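Local structure of carbohydrate kinase, FGGY (3H6E) at residues T259-T273 against R291-I304. The protein probably phosphorylates a sugar or related polyol, as an FGGY-family carbohydrate kinase, though its own substrate is not established. Sequence-based numbering, arbitrary orientation.
Sequences TWFIAMRLPATPVDT and RPVPSARFMGGREI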
loop_
_atom_site.group_PDB
_atom_site.type_symbol
_atom_site.label_atom_id
_atom_site.label_comp_id
_atom_site.label_asym_id
_atom_site.label_seq_id
_atom_site.Cartn_x
_atom_site.Cartn_y
_atom_site.Cartn_z
ATOM N N THR A 259 6.185 -7.023 -6.766
ATOM C CA THR A 259 7.566 -6.970 -6.296
ATOM C C THR A 259 7.587 -7.204 -4.787
ATOM O O THR A 259 8.378 -7.997 -4.281
ATOM C CB THR A 259 8.246 -5.629 -6.620
ATOM O OG1 THR A 259 8.400 -5.500 -8.037
ATOM C CG2 THR A 259 9.618 -5.572 -5.978
ATOM N N TRP A 260 6.697 -6.515 -4.080
ATOM C CA TRP A 260 6.517 -6.724 -2.653
ATOM C C TRP A 260 5.246 -7.523 -2.373
ATOM O O TRP A 260 4.176 -7.219 -2.901
ATOM C CB TRP A 260 6.436 -5.384 -1.917
ATOM C CG TRP A 260 7.753 -4.705 -1.710
ATOM C CD1 TRP A 260 8.357 -3.807 -2.547
ATOM C CD2 TRP A 260 8.628 -4.858 -0.587
ATOM N NE1 TRP A 260 9.558 -3.400 -2.016
ATOM C CE2 TRP A 260 9.748 -4.029 -0.813
ATOM C CE3 TRP A 260 8.577 -5.619 0.587
ATOM C CZ2 TRP A 260 10.804 -3.936 0.092
ATOM C CZ3 TRP A 260 9.630 -5.527 1.483
ATOM C CH2 TRP A 260 10.727 -4.693 1.231
ATOM N N PHE A 261 5.379 -8.552 -1.543
ATOM C CA PHE A 261 4.227 -9.234 -0.978
ATOM C C PHE A 261 3.949 -8.591 0.375
ATOM O O PHE A 261 4.805 -8.604 1.257
ATOM C CB PHE A 261 4.525 -10.720 -0.789
ATOM C CG PHE A 261 4.496 -11.517 -2.058
ATOM C CD1 PHE A 261 4.977 -10.986 -3.244
ATOM C CD2 PHE A 261 4.014 -12.817 -2.059
ATOM C CE1 PHE A 261 4.959 -11.729 -4.410
ATOM C CE2 PHE A 261 3.997 -13.568 -3.220
ATOM C CZ PHE A 261 4.467 -13.024 -4.397
ATOM N N ILE A 262 2.765 -8.010 0.535
ATOM C CA ILE A 262 2.438 -7.296 1.763
ATOM C C ILE A 262 1.151 -7.797 2.399
ATOM O O ILE A 262 0.090 -7.778 1.778
ATOM C CB ILE A 262 2.311 -5.780 1.526
ATOM C CG1 ILE A 262 3.581 -5.233 0.871
ATOM C CG2 ILE A 262 2.031 -5.057 2.839
ATOM C CD1 ILE A 262 3.511 -3.760 0.545
ATOM N N ALA A 263 1.258 -8.246 3.644
ATOM C CA ALA A 263 0.100 -8.678 4.407
ATOM C C ALA A 263 -0.394 -7.540 5.290
ATOM O O ALA A 263 0.322 -7.078 6.178
ATOM C CB ALA A 263 0.441 -9.897 5.249
HETATM N N MSE A 264 -1.619 -7.089 5.038
HETATM C CA MSE A 264 -2.237 -6.059 5.859
HETATM C C MSE A 264 -3.477 -6.616 6.538
HETATM O O MSE A 264 -4.476 -6.922 5.882
HETATM C CB MSE A 264 -2.595 -4.851 5.005
HETATM C CG MSE A 264 -1.407 -4.278 4.241
HETATM SE SE MSE A 264 -1.924 -2.835 3.037
HETATM C CE MSE A 264 -2.429 -1.497 4.364
ATOM N N ARG A 265 -3.407 -6.756 7.856
ATOM C CA ARG A 265 -4.495 -7.362 8.609
ATOM C C ARG A 265 -5.479 -6.333 9.155
ATOM O O ARG A 265 -5.088 -5.260 9.611
ATOM C CB ARG A 265 -3.943 -8.210 9.756
ATOM C CG ARG A 265 -4.996 -8.641 10.755
ATOM C CD ARG A 265 -4.389 -9.383 11.924
ATOM N NE ARG A 265 -5.403 -9.699 12.922
ATOM C CZ ARG A 265 -5.148 -10.166 14.140
ATOM N NH1 ARG A 265 -3.902 -10.377 14.528
ATOM N NH2 ARG A 265 -6.148 -10.416 14.969
ATOM N N LEU A 266 -6.760 -6.675 9.106
ATOM C CA LEU A 266 -7.809 -5.848 9.687
ATOM C C LEU A 266 -8.363 -6.562 10.910
ATOM O O LEU A 266 -9.348 -7.293 10.815
ATOM C CB LEU A 266 -8.925 -5.614 8.670
ATOM C CG LEU A 266 -8.458 -5.115 7.300
ATOM C CD1 LEU A 266 -9.545 -5.267 6.239
ATOM C CD2 LEU A 266 -7.977 -3.676 7.396
ATOM N N PRO A 267 -7.721 -6.358 12.068
ATOM C CA PRO A 267 -8.080 -7.104 13.280
ATOM C C PRO A 267 -9.514 -6.833 13.738
ATOM O O PRO A 267 -10.000 -5.708 13.635
ATOM C CB PRO A 267 -7.077 -6.587 14.322
ATOM C CG PRO A 267 -5.968 -5.955 13.526
ATOM C CD PRO A 267 -6.636 -5.395 12.313
ATOM N N ALA A 268 -10.184 -7.870 14.225
ATOM C CA ALA A 268 -11.520 -7.727 14.784
ATOM C C ALA A 268 -11.406 -7.530 16.288
ATOM O O ALA A 268 -12.360 -7.123 16.955
ATOM C CB ALA A 268 -12.367 -8.950 14.464
ATOM N N THR A 269 -10.223 -7.836 16.812
ATOM C CA THR A 269 -9.916 -7.610 18.217
ATOM C C THR A 269 -8.745 -6.638 18.349
ATOM O O THR A 269 -8.005 -6.415 17.390
ATOM C CB THR A 269 -9.550 -8.927 18.926
ATOM O OG1 THR A 269 -8.455 -9.553 18.243
ATOM C CG2 THR A 269 -10.742 -9.871 18.937
ATOM N N PRO A 270 -8.581 -6.041 19.536
ATOM C CA PRO A 270 -7.406 -5.196 19.772
ATOM C C PRO A 270 -6.145 -6.050 19.767
ATOM O O PRO A 270 -6.139 -7.119 20.373
ATOM C CB PRO A 270 -7.653 -4.633 21.174
ATOM C CG PRO A 270 -9.126 -4.795 21.411
ATOM C CD PRO A 270 -9.508 -6.040 20.680
ATOM N N VAL A 271 -5.097 -5.597 19.089
ATOM C CA VAL A 271 -3.851 -6.350 19.050
ATOM C C VAL A 271 -2.700 -5.551 19.668
ATOM O O VAL A 271 -2.753 -4.324 19.760
ATOM C CB VAL A 271 -3.492 -6.794 17.614
ATOM C CG1 VAL A 271 -4.601 -7.654 17.038
ATOM C CG2 VAL A 271 -3.259 -5.591 16.731
ATOM N N ASP A 272 -1.667 -6.263 20.104
ATOM C CA ASP A 272 -0.526 -5.644 20.763
ATOM C C ASP A 272 0.593 -5.412 19.761
ATOM O O ASP A 272 1.534 -6.200 19.678
ATOM C CB ASP A 272 -0.036 -6.539 21.904
ATOM C CG ASP A 272 0.956 -5.838 22.811
ATOM O OD1 ASP A 272 1.381 -4.714 22.467
ATOM O OD2 ASP A 272 1.308 -6.410 23.868
ATOM N N THR A 273 0.490 -4.325 19.004
ATOM C CA THR A 273 1.453 -4.037 17.942
ATOM C C THR A 273 2.839 -3.645 18.459
ATOM O O THR A 273 3.842 -3.854 17.772
ATOM C CB THR A 273 0.931 -2.946 16.989
ATOM O OG1 THR A 273 0.400 -1.858 17.754
ATOM C CG2 THR A 273 -0.163 -3.505 16.100
ATOM N N ARG A 291 -7.786 2.846 13.326
ATOM C CA ARG A 291 -7.456 1.565 13.950
ATOM C C ARG A 291 -6.186 0.961 13.354
ATOM O O ARG A 291 -6.007 0.942 12.135
ATOM C CB ARG A 291 -8.624 0.583 13.804
ATOM C CG ARG A 291 -9.679 0.677 14.905
ATOM C CD ARG A 291 -11.006 0.050 14.466
ATOM N NE ARG A 291 -10.853 -0.831 13.306
ATOM C CZ ARG A 291 -10.577 -2.133 13.370
ATOM N NH1 ARG A 291 -10.421 -2.730 14.546
ATOM N NH2 ARG A 291 -10.454 -2.841 12.252
ATOM N N PRO A 292 -5.293 0.461 14.216
ATOM C CA PRO A 292 -4.032 -0.124 13.745
ATOM C C PRO A 292 -4.223 -1.255 12.731
ATOM O O PRO A 292 -5.101 -2.106 12.877
ATOM C CB PRO A 292 -3.391 -0.654 15.032
ATOM C CG PRO A 292 -3.950 0.215 16.107
ATOM C CD PRO A 292 -5.362 0.518 15.686
ATOM N N VAL A 293 -3.384 -1.240 11.702
ATOM C CA VAL A 293 -3.391 -2.249 10.656
ATOM C C VAL A 293 -2.053 -2.972 10.648
ATOM O O VAL A 293 -1.127 -2.566 9.943
ATOM C CB VAL A 293 -3.617 -1.608 9.280
ATOM C CG1 VAL A 293 -3.450 -2.637 8.166
ATOM C CG2 VAL A 293 -4.984 -0.939 9.223
ATOM N N PRO A 294 -1.941 -4.041 11.449
ATOM C CA PRO A 294 -0.695 -4.807 11.532
ATOM C C PRO A 294 -0.270 -5.303 10.155
ATOM O O PRO A 294 -1.096 -5.823 9.405
ATOM C CB PRO A 294 -1.069 -5.984 12.436
ATOM C CG PRO A 294 -2.186 -5.468 13.274
ATOM C CD PRO A 294 -2.964 -4.543 12.378
ATOM N N SER A 295 1.011 -5.136 9.833
ATOM C CA SER A 295 1.509 -5.459 8.504
ATOM C C SER A 295 2.829 -6.220 8.540
ATOM O O SER A 295 3.645 -6.025 9.433
ATOM C CB SER A 295 1.682 -4.179 7.685
ATOM O OG SER A 295 0.547 -3.338 7.824
ATOM N N ALA A 296 3.026 -7.087 7.553
ATOM C CA ALA A 296 4.290 -7.792 7.385
ATOM C C ALA A 296 4.553 -7.967 5.901
ATOM O O ALA A 296 3.677 -8.422 5.167
ATOM C CB ALA A 296 4.245 -9.138 8.075
ATOM N N ARG A 297 5.746 -7.597 5.450
ATOM C CA ARG A 297 6.099 -7.795 4.049
ATOM C C ARG A 297 7.376 -8.597 3.822
ATOM O O ARG A 297 8.146 -8.870 4.746
ATOM C CB ARG A 297 6.167 -6.466 3.271
ATOM C CG ARG A 297 6.155 -5.190 4.102
ATOM C CD ARG A 297 7.437 -4.986 4.888
ATOM N NE ARG A 297 8.538 -4.408 4.113
ATOM C CZ ARG A 297 8.659 -3.111 3.828
ATOM N NH1 ARG A 297 7.724 -2.256 4.218
ATOM N NH2 ARG A 297 9.705 -2.667 3.140
ATOM N N PHE A 298 7.559 -8.985 2.567
ATOM C CA PHE A 298 8.804 -9.555 2.075
ATOM C C PHE A 298 8.758 -9.408 0.558
ATOM O O PHE A 298 7.679 -9.369 -0.030
ATOM C CB PHE A 298 8.970 -11.019 2.501
ATOM C CG PHE A 298 8.097 -11.985 1.750
ATOM C CD1 PHE A 298 6.756 -12.122 2.068
ATOM C CD2 PHE A 298 8.626 -12.780 0.744
ATOM C CE1 PHE A 298 5.951 -13.020 1.384
ATOM C CE2 PHE A 298 7.828 -13.682 0.056
ATOM C CZ PHE A 298 6.485 -13.799 0.378
HETATM N N MSE A 299 9.920 -9.297 -0.070
HETATM C CA MSE A 299 9.966 -9.003 -1.495
HETATM C C MSE A 299 9.733 -10.234 -2.352
HETATM O O MSE A 299 10.583 -10.616 -3.156
HETATM C CB MSE A 299 11.284 -8.328 -1.858
HETATM C CG MSE A 299 11.263 -6.836 -1.597
HETATM SE SE MSE A 299 12.685 -5.912 -2.534
HETATM C CE MSE A 299 14.113 -6.313 -1.285
ATOM N N GLY A 300 8.563 -10.836 -2.182
ATOM C CA GLY A 300 8.209 -12.058 -2.873
ATOM C C GLY A 300 8.484 -12.039 -4.360
ATOM O O GLY A 300 9.231 -12.875 -4.861
ATOM N N GLY A 301 7.882 -11.088 -5.065
ATOM C CA GLY A 301 8.006 -11.010 -6.510
ATOM C C GLY A 301 9.438 -10.906 -6.996
ATOM O O GLY A 301 9.774 -11.394 -8.075
ATOM N N ARG A 302 10.286 -10.269 -6.199
ATOM C CA ARG A 302 11.683 -10.080 -6.564
ATOM C C ARG A 302 12.458 -11.393 -6.495
ATOM O O ARG A 302 13.331 -11.658 -7.323
ATOM C CB ARG A 302 12.335 -9.040 -5.653
ATOM C CG ARG A 302 13.851 -9.042 -5.705
ATOM C CD ARG A 302 14.363 -8.633 -7.074
ATOM N NE ARG A 302 14.076 -7.231 -7.370
ATOM C CZ ARG A 302 14.887 -6.222 -7.060
ATOM N NH1 ARG A 302 16.040 -6.457 -6.445
ATOM N NH2 ARG A 302 14.545 -4.978 -7.371
ATOM N N GLU A 303 12.135 -12.214 -5.501
ATOM C CA GLU A 303 12.823 -13.487 -5.323
ATOM C C GLU A 303 12.405 -14.472 -6.405
ATOM O O GLU A 303 13.240 -15.141 -7.015
ATOM C CB GLU A 303 12.537 -14.057 -3.936
ATOM C CG GLU A 303 12.658 -13.023 -2.823
ATOM C CD GLU A 303 12.777 -13.653 -1.451
ATOM O OE1 GLU A 303 13.496 -14.666 -1.325
ATOM O OE2 GLU A 303 12.158 -13.134 -0.499
ATOM N N ILE A 304 11.103 -14.551 -6.646
ATOM C CA ILE A 304 10.582 -15.385 -7.716
ATOM C C ILE A 304 11.264 -15.048 -9.045
ATOM O O ILE A 304 11.677 -15.944 -9.783
ATOM C CB ILE A 304 9.056 -15.230 -7.846
ATOM C CG1 ILE A 304 8.358 -15.829 -6.618
ATOM C CG2 ILE A 304 8.566 -15.884 -9.125
ATOM C CD1 ILE A 304 6.837 -15.772 -6.666
#
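Strands 261-266 and 292-298 are antiparallel neighbours in the mixed sheet of the C-terminal domain, which belongs to the actin-like ATPase fold. Phe261 pairs with Phe298 and Ala263 with Ala296 through reciprocal backbone hydrogen bonds; Arg265 N adds one to Pro294 O (2.9 Å), an acceptor that proline keeps although it has no N-H to give.

Just before strand 261-266, the indole of Trp260 lies between Met299 and Arg297. Met299, a flexible selenomethionine, lays CG over one face of the indole, while the guanidinium of Arg297 approaches the other as an off-centre cation-pi partner, its CZ 4.0 Å from the centroid of the six-membered ring of Trp260 and the two planes 74° apart. Bends in the Arg297 chain at chi2 (70°) and chi3 (81°) fold it back over the indole, and Asp281 pairs with its charge.

On the side of the sheet carrying Ala263 and Ala296, Phe261 CB meets Phe298 CE1 at 3.5 Å, and Gly300 CA rests over the Phe261 ring, an approach open to a residue without a side chain. At the far end Pro267 CG touches Pro294 CD (3.5 Å), two rigid rings packing against each other, and Arg291 grips Pro267 O end-on with NH1 (3.1 Å) and NH2.

Helix 363-384 packs against the alanines and Phe298, strands 252-256 and 282-286 flank the pair, and helix 300-308 follows directly from Met299, its N-cap.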